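Acetyl-CoA C-acetyltransferase (Syntrophomonas wolfei subsp. wolfei, PDB 7N7Z) probably catalyses the thiolase reaction, the reversible condensation of two acetyl-CoA molecules into acetoacetyl-CoA with release of CoA. Local coordinates at residues 36-41 with 113-118; 45-50 with 261-266; 53-58 with 77-82. All coordinates share one frame; numbering follows the deposited sequence.

Contact 1 (36-41 with 113-118)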
loop_
_atom_site.group_PDB
_atom_site.type_symbol
_atom_site.label_atom_id
_atom_site.label_comp_id
_atom_site.label_asym_id
_atom_site.label_seq_id
_atom_site.Cartn_x
_atom_site.Cartn_y
_atom_site.Cartn_z
ATOM N N ILE B 36 -2.311 -27.512 13.885
ATOM C CA ILE B 36 -2.632 -28.871 13.460
ATOM C C ILE B 36 -1.429 -29.786 13.658
ATOM O O ILE B 36 -1.551 -30.893 14.195
ATOM C CB ILE B 36 -3.114 -28.876 11.997
ATOM C CG1 ILE B 36 -4.479 -28.191 11.891
ATOM C CG2 ILE B 36 -3.191 -30.304 11.466
ATOM C CD1 ILE B 36 -4.888 -27.841 10.474
ATOM N N ALA B 37 -0.246 -29.332 13.239
ATOM C CA ALA B 37 0.956 -30.143 13.407
ATOM C C ALA B 37 1.298 -30.324 14.881
ATOM O O ALA B 37 1.707 -31.415 15.299
ATOM C CB ALA B 37 2.127 -29.504 12.661
ATOM N N ALA B 38 1.139 -29.268 15.682
ATOM C CA ALA B 38 1.460 -29.363 17.102
ATOM C C ALA B 38 0.526 -30.333 17.815
ATOM O O ALA B 38 0.974 -31.162 18.615
ATOM C CB ALA B 38 1.393 -27.980 17.749
ATOM N N ASN B 39 -0.778 -30.238 17.542
ATOM C CA ASN B 39 -1.728 -31.156 18.165
ATOM C C ASN B 39 -1.419 -32.599 17.791
ATOM O O ASN B 39 -1.507 -33.500 18.632
ATOM C CB ASN B 39 -3.154 -30.789 17.758
ATOM C CG ASN B 39 -3.723 -29.657 18.588
ATOM O OD1 ASN B 39 -3.442 -29.543 19.782
ATOM N ND2 ASN B 39 -4.527 -28.810 17.957
ATOM N N ALA B 40 -1.053 -32.835 16.529
ATOM C CA ALA B 40 -0.707 -34.184 16.099
ATOM C C ALA B 40 0.480 -34.720 16.888
ATOM O O ALA B 40 0.439 -35.837 17.413
ATOM C CB ALA B 40 -0.408 -34.196 14.601
ATOM N N ALA B 41 1.550 -33.930 16.985
ATOM C CA ALA B 41 2.724 -34.376 17.728
ATOM C C ALA B 41 2.388 -34.623 19.194
ATOM O O ALA B 41 2.851 -35.603 19.788
ATOM C CB ALA B 41 3.846 -33.347 17.598
ATOM N N ILE B 113 9.805 -30.915 29.379
ATOM C CA ILE B 113 9.070 -31.188 28.151
ATOM C C ILE B 113 8.997 -29.893 27.358
ATOM O O ILE B 113 8.564 -28.863 27.885
ATOM C CB ILE B 113 7.653 -31.725 28.434
ATOM C CG1 ILE B 113 7.695 -32.794 29.531
ATOM C CG2 ILE B 113 7.031 -32.273 27.153
ATOM C CD1 ILE B 113 6.335 -33.336 29.912
ATOM N N SER B 114 9.417 -29.943 26.095
ATOM C CA SER B 114 9.428 -28.773 25.230
ATOM C C SER B 114 8.739 -29.105 23.916
ATOM O O SER B 114 9.028 -30.136 23.301
ATOM C CB SER B 114 10.859 -28.293 24.963
ATOM O OG SER B 114 11.414 -27.674 26.111
ATOM N N LEU B 115 7.828 -28.234 23.497
ATOM C CA LEU B 115 7.199 -28.336 22.189
ATOM C C LEU B 115 7.976 -27.477 21.200
ATOM O O LEU B 115 8.321 -26.331 21.505
ATOM C CB LEU B 115 5.740 -27.887 22.256
ATOM C CG LEU B 115 5.011 -27.750 20.918
ATOM C CD1 LEU B 115 5.025 -29.065 20.153
ATOM C CD2 LEU B 115 3.584 -27.269 21.132
ATOM N N VAL B 116 8.266 -28.035 20.031
ATOM C CA VAL B 116 8.925 -27.305 18.953
ATOM C C VAL B 116 7.990 -27.310 17.753
ATOM O O VAL B 116 7.589 -28.380 17.278
ATOM C CB VAL B 116 10.287 -27.913 18.588
ATOM C CG1 VAL B 116 10.909 -27.156 17.420
ATOM C CG2 VAL B 116 11.215 -27.898 19.790
ATOM N N THR B 117 7.638 -26.123 17.274
ATOM C CA THR B 117 6.842 -25.966 16.066
ATOM C C THR B 117 7.679 -25.265 15.006
ATOM O O THR B 117 8.459 -24.359 15.315
ATOM C CB THR B 117 5.563 -25.165 16.331
ATOM O OG1 THR B 117 5.901 -23.859 16.811
ATOM C CG2 THR B 117 4.692 -25.875 17.354
ATOM N N ALA B 118 7.518 -25.698 13.759
ATOM C CA ALA B 118 8.241 -25.124 12.630
ATOM C C ALA B 118 7.255 -24.976 11.483
ATOM O O ALA B 118 6.660 -25.967 11.050
ATOM C CB ALA B 118 9.427 -26.003 12.225
#
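Ala38, Leu115 and Thr117 meet without a flat group between them: methyls alone make this contact, and there is no ring or amide face to cover. The one side-chain amide of the helical segment, that of Asn39, belongs to a side chain that leaves the helix away from the strand and touches Val77. Ala38 CB points at strand 113-118 and rests against two methyls at once, lying 3.9 Å from Thr117 CG2 and 4.1 Å from Leu115 CD2. Those two methyls are themselves 4.2 Å apart, Leu115 CD2 to Thr117 CG2, which makes a nearly equilateral triangle with Ala38 CB at one corner. Leu115 reaches it by setting CG opposite its backbone N (chi1 171°) and holding CD2 toward the helix. Thr117 has OG1 between the backbone N and the carbonyl carbon (chi1 60°), a turn that leaves the methyl branch to face Ala38. With only a methyl on the helix side, the backbones come close: Ala38 CA and Thr117 CA are 6.4 Å apart. This is helix 30-45 packed on the sheet of the N-terminal thiolase domain. Ile55 of the neighbouring strand touches both Leu115 and Thr117, while Ser114, just before Leu115, and Val116, between Leu115 and Thr117, face helix 94-107 on the other side of the sheet, as in the layered thiolase fold. The three touching residues are buried and join through apolar groups, which implies that helix and strand are held here by close fit and the exclusion of water, without polar bonds between the segments.

Contact 2 (45-50 with 261-266); sequences AGVDPG and VFMSKK
Val47 and Met263 run past each other in opposite directions, so that the methionine's terminal methyl ends up alongside the valine's branch point. Met263 CE lies 3.9 Å from Val47 CG2 and equally 3.9 Å from Val47 CB, brought there by a bend of the thioether end (chi3 -145°). The other branch of the valine serves a different partner, Val47 CG1 resting 4.3 Å from Val261 CG1. Val261 in turn faces Ala45, with 4.1 Å between Ala45 CB and Val261 CB. The two segments thus present two apolar side chains each, every one with its CB directed toward the other segment. Gly46, between Ala45 and Val47, ends helix 30-45 in a Schellman motif with positive phi, and the chain beyond it brings Val47 back over strand 254-264. Farther on, Asp48 OD1 accepts from Gly50 N at 3.2 Å in an Asx turn, the donor standing above the carboxylate plane. Ile113 of the adjacent strand touches Val47, Val261 and Met263, and Ile42 of the helix touches both valines. What joins the helix end to the strand is therefore a buried aliphatic cluster, with the polar turn of Asp48 kept outside it.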
loop_
_atom_site.group_PDB
_atom_site.type_symbol
_atom_site.label_atom_id
_atom_site.label_comp_id
_atom_site.label_asym_id
_atom_site.label_seq_id
_atom_site.Cartn_x
_atom_site.Cartn_y
_atom_site.Cartn_z
ATOM N N ALA B 45 2.562 -38.299 21.001
ATOM C CA ALA B 45 3.415 -38.511 22.164
ATOM C C ALA B 45 2.628 -39.067 23.342
ATOM O O ALA B 45 3.196 -39.763 24.191
ATOM C CB ALA B 45 4.098 -37.200 22.558
ATOM N N GLY B 46 1.330 -38.782 23.408
ATOM C CA GLY B 46 0.537 -39.197 24.546
ATOM C C GLY B 46 0.775 -38.372 25.788
ATOM O O GLY B 46 0.605 -38.879 26.902
ATOM N N VAL B 47 1.169 -37.112 25.629
ATOM C CA VAL B 47 1.462 -36.223 26.747
ATOM C C VAL B 47 0.302 -35.259 26.927
ATOM O O VAL B 47 -0.288 -34.785 25.947
ATOM C CB VAL B 47 2.779 -35.457 26.516
ATOM C CG1 VAL B 47 2.591 -34.381 25.452
ATOM C CG2 VAL B 47 3.269 -34.843 27.818
ATOM N N ASP B 48 -0.028 -34.966 28.175
ATOM C CA ASP B 48 -1.026 -33.944 28.465
ATOM C C ASP B 48 -0.448 -32.578 28.118
ATOM O O ASP B 48 0.600 -32.208 28.661
ATOM C CB ASP B 48 -1.433 -33.994 29.934
ATOM C CG ASP B 48 -2.243 -32.783 30.357
ATOM O OD1 ASP B 48 -3.042 -32.283 29.537
ATOM O OD2 ASP B 48 -2.084 -32.331 31.511
ATOM N N PRO B 49 -1.069 -31.804 27.223
ATOM C CA PRO B 49 -0.495 -30.493 26.881
ATOM C C PRO B 49 -0.357 -29.559 28.072
ATOM O O PRO B 49 0.432 -28.609 28.003
ATOM C CB PRO B 49 -1.477 -29.931 25.840
ATOM C CG PRO B 49 -2.725 -30.745 25.987
ATOM C CD PRO B 49 -2.284 -32.095 26.443
ATOM N N GLY B 50 -1.084 -29.802 29.162
ATOM C CA GLY B 50 -1.056 -28.910 30.307
ATOM C C GLY B 50 0.241 -28.917 31.091
ATOM O O GLY B 50 0.428 -28.038 31.939
ATOM N N VAL B 261 7.586 -33.122 20.027
ATOM C CA VAL B 261 7.595 -33.061 21.484
ATOM C C VAL B 261 8.896 -33.687 21.963
ATOM O O VAL B 261 9.141 -34.880 21.738
ATOM C CB VAL B 261 6.381 -33.779 22.093
ATOM C CG1 VAL B 261 6.450 -33.738 23.617
ATOM C CG2 VAL B 261 5.090 -33.155 21.592
ATOM N N PHE B 262 9.729 -32.887 22.621
ATOM C CA PHE B 262 11.006 -33.337 23.151
ATOM C C PHE B 262 10.912 -33.491 24.662
ATOM O O PHE B 262 10.109 -32.825 25.324
ATOM C CB PHE B 262 12.125 -32.359 22.787
ATOM C CG PHE B 262 12.346 -32.222 21.307
ATOM C CD1 PHE B 262 11.630 -31.294 20.570
ATOM C CD2 PHE B 262 13.260 -33.028 20.652
ATOM C CE1 PHE B 262 11.825 -31.169 19.208
ATOM C CE2 PHE B 262 13.458 -32.909 19.288
ATOM C CZ PHE B 262 12.740 -31.977 18.567
ATOM N N MET B 263 11.740 -34.382 25.205
ATOM C CA MET B 263 11.697 -34.684 26.625
ATOM C C MET B 263 13.059 -35.162 27.096
ATOM O O MET B 263 13.824 -35.763 26.334
ATOM C CB MET B 263 10.660 -35.766 26.942
ATOM C CG MET B 263 9.236 -35.271 26.986
ATOM S SD MET B 263 8.090 -36.577 27.462
ATOM C CE MET B 263 6.665 -36.121 26.477
ATOM N N SER B 264 13.351 -34.896 28.365
ATOM C CA SER B 264 14.450 -35.581 29.024
ATOM C C SER B 264 14.135 -37.068 29.102
ATOM O O SER B 264 12.983 -37.466 29.300
ATOM C CB SER B 264 14.676 -35.009 30.423
ATOM O OG SER B 264 13.622 -35.376 31.296
ATOM N N LYS B 265 15.166 -37.896 28.919
ATOM C CA LYS B 265 14.979 -39.341 28.987
ATOM C C LYS B 265 14.249 -39.745 30.262
ATOM O O LYS B 265 13.382 -40.625 30.240
ATOM C CB LYS B 265 16.337 -40.041 28.908
ATOM C CG LYS B 265 16.307 -41.433 28.291
ATOM C CD LYS B 265 17.688 -42.074 28.349
ATOM C CE LYS B 265 17.666 -43.522 27.888
ATOM N NZ LYS B 265 17.765 -43.636 26.402
ATOM N N LYS B 266 14.582 -39.104 31.383
ATOM C CA LYS B 266 14.005 -39.495 32.663
ATOM C C LYS B 266 12.565 -39.021 32.818
ATOM O O LYS B 266 11.779 -39.671 33.515
ATOM C CB LYS B 266 14.869 -38.956 33.803
ATOM C CG LYS B 266 16.246 -39.601 33.876
ATOM C CD LYS B 266 17.182 -38.835 34.805
ATOM C CE LYS B 266 17.891 -39.762 35.785
ATOM N NZ LYS B 266 18.286 -39.057 37.039
#

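Contact 3 (53-58 with 77-82); sequences DEIVGA and VGLPVR
Two side-chain torsions bring Asp53 and Arg82 together: the aspartate CG swings beside its backbone N (chi1 -69°), and the arginine CG sits between its own N and carbonyl carbon (chi1 60°), with the chain extended from there to NE. The setting is a beta-alpha-beta crossover, in which strand 54-58, helix 69-76 and the parallel neighbouring strand 84-89 follow one another; loop 77-82 leaves the helix through a Schellman motif at Gly78. Arg82 grips a single oxygen end-on, NH2 to Asp53 OD1 at 2.9 Å and NH1 to the same OD1 at 3.0 Å. OD1 lies in the guanidinium plane, at its edge, but the carboxylate is turned 62° against that plane. NH1 uses the anti lone pair of OD1, NH2 comes nearly along the C-O bond, and neither hydrogen bond is straight. The other oxygen, OD2, accepts from the backbone N of Asp112 and of Ile113, and this surrounding of donors would be expected to favour a charged aspartate. Next door, Glu54 OE2 bonds Ser114 OG and OE1 makes a salt bridge with Arg97 of the second subunit; Glu285 of that second subunit packs on Arg82. Beside the ion pair, Leu79 crosses Ile55 at about a right angle, its CD2 3.8 Å from Ile55 CB and 3.6 Å from Glu54 O.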
loop_
_atom_site.group_PDB
_atom_site.type_symbol
_atom_site.label_atom_id
_atom_site.label_comp_id
_atom_site.label_asym_id
_atom_site.label_seq_id
_atom_site.Cartn_x
_atom_site.Cartn_y
_atom_site.Cartn_z
ATOM N N ASP B 53 6.411 -27.573 29.143
ATOM C CA ASP B 53 7.060 -26.460 29.826
ATOM C C ASP B 53 7.206 -25.228 28.943
ATOM O O ASP B 53 7.265 -24.107 29.461
ATOM C CB ASP B 53 8.438 -26.891 30.332
ATOM C CG ASP B 53 8.352 -27.890 31.468
ATOM O OD1 ASP B 53 7.560 -27.655 32.403
ATOM O OD2 ASP B 53 9.076 -28.909 31.423
ATOM N N GLU B 54 7.276 -25.401 27.627
ATOM C CA GLU B 54 7.507 -24.272 26.738
ATOM C C GLU B 54 7.131 -24.668 25.320
ATOM O O GLU B 54 6.877 -25.837 25.022
ATOM C CB GLU B 54 8.970 -23.813 26.789
ATOM C CG GLU B 54 9.949 -24.795 26.139
ATOM C CD GLU B 54 11.368 -24.265 26.078
ATOM O OE1 GLU B 54 11.549 -23.033 26.166
ATOM O OE2 GLU B 54 12.302 -25.080 25.934
ATOM N N ILE B 55 7.106 -23.666 24.446
ATOM C CA ILE B 55 7.069 -23.871 23.005
ATOM C C ILE B 55 8.180 -23.030 22.396
ATOM O O ILE B 55 8.306 -21.840 22.708
ATOM C CB ILE B 55 5.707 -23.499 22.389
ATOM C CG1 ILE B 55 5.723 -23.770 20.880
ATOM C CG2 ILE B 55 5.367 -22.042 22.668
ATOM C CD1 ILE B 55 4.405 -23.503 20.190
ATOM N N VAL B 56 8.997 -23.651 21.553
ATOM C CA VAL B 56 9.994 -22.952 20.751
ATOM C C VAL B 56 9.505 -23.004 19.311
ATOM O O VAL B 56 9.541 -24.061 18.669
ATOM C CB VAL B 56 11.389 -23.572 20.897
ATOM C CG1 VAL B 56 12.424 -22.715 20.187
ATOM C CG2 VAL B 56 11.745 -23.736 22.368
ATOM N N GLY B 57 9.029 -21.867 18.808
ATOM C CA GLY B 57 8.421 -21.797 17.492
ATOM C C GLY B 57 9.414 -21.317 16.451
ATOM O O GLY B 57 10.098 -20.310 16.645
ATOM N N ALA B 58 9.476 -22.046 15.343
ATOM C CA ALA B 58 10.348 -21.713 14.228
ATOM C C ALA B 58 9.525 -21.195 13.058
ATOM O O ALA B 58 8.461 -21.740 12.743
ATOM C CB ALA B 58 11.167 -22.928 13.789
ATOM N N VAL B 77 -3.189 -25.071 21.626
ATOM C CA VAL B 77 -3.037 -26.512 21.787
ATOM C C VAL B 77 -2.995 -26.923 23.253
ATOM O O VAL B 77 -2.775 -28.104 23.552
ATOM C CB VAL B 77 -1.782 -27.023 21.047
ATOM C CG1 VAL B 77 -1.819 -26.577 19.589
ATOM C CG2 VAL B 77 -0.511 -26.554 21.729
ATOM N N GLY B 78 -3.185 -25.988 24.177
ATOM C CA GLY B 78 -3.392 -26.323 25.571
ATOM C C GLY B 78 -2.170 -26.277 26.458
ATOM O O GLY B 78 -2.185 -26.892 27.532
ATOM N N LEU B 79 -1.114 -25.578 26.051
ATOM C CA LEU B 79 0.016 -25.396 26.946
ATOM C C LEU B 79 -0.425 -24.570 28.152
ATOM O O LEU B 79 -1.327 -23.732 28.045
ATOM C CB LEU B 79 1.175 -24.704 26.233
ATOM C CG LEU B 79 2.337 -25.606 25.810
ATOM C CD1 LEU B 79 1.863 -26.680 24.844
ATOM C CD2 LEU B 79 3.463 -24.786 25.196
ATOM N N PRO B 80 0.185 -24.782 29.315
ATOM C CA PRO B 80 -0.172 -23.969 30.480
ATOM C C PRO B 80 0.356 -22.551 30.335
ATOM O O PRO B 80 1.385 -22.309 29.701
ATOM C CB PRO B 80 0.502 -24.702 31.644
ATOM C CG PRO B 80 1.687 -25.357 31.021
ATOM C CD PRO B 80 1.281 -25.721 29.614
ATOM N N VAL B 81 -0.370 -21.604 30.936
ATOM C CA VAL B 81 0.028 -20.203 30.847
ATOM C C VAL B 81 1.389 -19.973 31.485
ATOM O O VAL B 81 2.047 -18.967 31.196
ATOM C CB VAL B 81 -1.040 -19.292 31.493
ATOM C CG1 VAL B 81 -2.425 -19.625 30.955
ATOM C CG2 VAL B 81 -1.002 -19.413 33.012
ATOM N N ARG B 82 1.832 -20.883 32.357
ATOM C CA ARG B 82 3.163 -20.774 32.941
ATOM C C ARG B 82 4.262 -21.107 31.942
ATOM O O ARG B 82 5.425 -20.766 32.182
ATOM C CB ARG B 82 3.284 -21.700 34.155
ATOM C CG ARG B 82 3.062 -23.177 33.838
ATOM C CD ARG B 82 3.767 -24.089 34.836
ATOM N NE ARG B 82 3.855 -25.463 34.352
ATOM C CZ ARG B 82 4.953 -26.032 33.869
ATOM N NH1 ARG B 82 6.101 -25.377 33.793
ATOM N NH2 ARG B 82 4.898 -27.294 33.449
#

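In the fold
From the N terminus, helix 30-45 supplies the first segment of contact 1, and its last residue with the turn after it that of contact 2; strand 54-58 follows with contact 3. Contact 3 closes first, a short loop carrying helix 69-76, and it lies within the longer loops that the other two close. Contact 1 closes next, on strand 113-121. Contact 2 closes last, after more than 200 residues, on strand 254-264, and crosses contact 1 because their segments alternate along the chain. Strands 54-58, 113-121 and 254-264 are successive neighbours in the central sheet. The three contacts thus tie helix 30-45, the turn after it and loop 77-82 to neighbouring strands in one half of that sheet.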